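Aerolysin-like protein (Bombina maxima, PDB 6LHZ) probably oligomerises into beta-barrel pores that perforate membranes, as aerolysin-family proteins do. Local coordinates at residues Glu14-Val19 and Glu119-Ala124. Numbering follows the deposited sequence.
Sequences EGSNEV and ENITSA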
# COMPACT_ATOMS: atom_id res chain seq x y z
N GLU A 14 -13.26 1.88 6.11
CA GLU A 14 -12.04 2.67 6.16
C GLU A 14 -11.37 2.47 7.52
O GLU A 14 -11.73 3.12 8.49
CB GLU A 14 -12.36 4.14 5.91
CG GLU A 14 -11.16 5.07 5.93
CD GLU A 14 -11.57 6.54 5.89
OE1 GLU A 14 -10.69 7.41 5.64
OE2 GLU A 14 -12.77 6.82 6.10
N GLY A 15 -10.40 1.57 7.59
CA GLY A 15 -9.57 1.47 8.78
C GLY A 15 -8.64 2.66 8.91
O GLY A 15 -9.01 3.78 8.55
N SER A 16 -7.42 2.43 9.38
CA SER A 16 -6.45 3.51 9.56
C SER A 16 -6.33 4.36 8.31
O SER A 16 -6.40 3.86 7.19
CB SER A 16 -5.07 2.93 9.90
OG SER A 16 -5.19 1.77 10.69
N ASN A 17 -6.12 5.66 8.52
CA ASN A 17 -5.84 6.62 7.46
C ASN A 17 -4.85 7.62 8.04
O ASN A 17 -5.22 8.40 8.91
CB ASN A 17 -7.11 7.31 7.00
CG ASN A 17 -6.92 8.15 5.76
OD1 ASN A 17 -5.82 8.67 5.50
ND2 ASN A 17 -7.99 8.29 4.97
N GLU A 18 -3.60 7.59 7.58
CA GLU A 18 -2.56 8.42 8.16
C GLU A 18 -1.63 8.99 7.09
O GLU A 18 -1.35 8.33 6.08
CB GLU A 18 -1.74 7.63 9.20
CG GLU A 18 -2.60 7.16 10.41
CD GLU A 18 -1.98 6.01 11.20
OE1 GLU A 18 -2.63 5.54 12.16
OE2 GLU A 18 -0.84 5.60 10.88
N VAL A 19 -1.19 10.22 7.30
CA VAL A 19 -0.07 10.81 6.57
C VAL A 19 1.16 10.58 7.43
O VAL A 19 1.22 11.06 8.57
CB VAL A 19 -0.28 12.31 6.28
CG1 VAL A 19 0.89 12.87 5.49
CG2 VAL A 19 -1.59 12.56 5.51
N GLU A 119 -0.80 6.31 4.16
CA GLU A 119 -0.88 4.88 4.42
C GLU A 119 -2.28 4.58 4.91
O GLU A 119 -2.71 5.16 5.91
CB GLU A 119 0.17 4.44 5.43
CG GLU A 119 1.59 4.69 4.92
CD GLU A 119 2.67 4.11 5.82
OE1 GLU A 119 2.46 3.01 6.40
OE2 GLU A 119 3.74 4.76 5.94
N ASN A 120 -3.00 3.71 4.20
CA ASN A 120 -4.37 3.38 4.54
C ASN A 120 -4.54 1.88 4.78
O ASN A 120 -3.83 1.06 4.19
CB ASN A 120 -5.33 3.77 3.43
CG ASN A 120 -5.13 5.16 2.97
OD1 ASN A 120 -4.37 5.40 2.02
ND2 ASN A 120 -5.82 6.10 3.61
N ILE A 121 -5.52 1.55 5.61
CA ILE A 121 -6.03 0.18 5.72
C ILE A 121 -7.52 0.22 5.39
O ILE A 121 -8.27 1.00 5.98
CB ILE A 121 -5.77 -0.42 7.11
CG1 ILE A 121 -4.27 -0.34 7.44
CG2 ILE A 121 -6.23 -1.86 7.21
CD1 ILE A 121 -3.96 -0.81 8.80
N THR A 122 -7.94 -0.58 4.42
CA THR A 122 -9.36 -0.71 4.11
C THR A 122 -9.70 -2.19 4.10
O THR A 122 -8.84 -3.04 3.90
CB THR A 122 -9.73 -0.10 2.74
OG1 THR A 122 -8.92 -0.71 1.73
CG2 THR A 122 -9.50 1.40 2.73
N SER A 123 -10.98 -2.49 4.32
CA SER A 123 -11.42 -3.88 4.32
C SER A 123 -12.79 -3.96 3.68
O SER A 123 -13.55 -2.99 3.68
CB SER A 123 -11.42 -4.46 5.72
OG SER A 123 -12.46 -3.90 6.48
N ALA A 124 -13.11 -5.13 3.11
CA ALA A 124 -14.35 -5.31 2.37
C ALA A 124 -14.83 -6.76 2.47
O ALA A 124 -14.01 -7.66 2.62
CB ALA A 124 -14.20 -4.89 0.91
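Glu119 N gives its hydrogen to Glu18 O at 2.8 Å, and Glu18 N returns a bond to Glu119 O at 3.1 Å. This reciprocal pair fixes an antiparallel register, with both glutamate side chains on one face of the sheet. Their carboxylates stay apart, Glu18 OE2 lying 6.1 Å from Glu119 OE1; the end of Glu119 leads away from strand 14-19 and makes a long, weak ion pair with Arg117.

Further along, Ser16 O takes the N-H of Ile121 at 2.9 Å and also meets the CA-H of Asn120, so one carbonyl is approached by two neighbouring residues. The next link, Gly15 N to Ile121 O, is bent (116° at the hydrogen) and weak. It falls at a beta bulge, where Gly15 and Ser16 together face the single residue Ile121. That extra residue brings Glu14 and Asn17, three apart, onto the same face, where Asn17 ND2 donates to Glu14 OE1 at 2.9 Å, with the acceptor almost in the Asn17 amide plane. Asn17 and Asn120 lie alongside each other pointing the same way, their amides turned 78° apart, and Asn120 ND2 comes 3.2 Å from Asn17 CG. At the bulge, Ile121 carries CG1 beside its own backbone N (chi1 -55°), which brings CD1 to 3.4 Å from Ser16 OG.

The bulged strand 4-28 is outermost in the five-stranded antiparallel sheet of this chain, leaving the contact at the surface. Strand 110-130 runs between it and strand 133-154, bonding by its backbone to Ser143 from Asn120 and to Cys141 from Thr122, while Ile121 leans on Ile140 and Gln142.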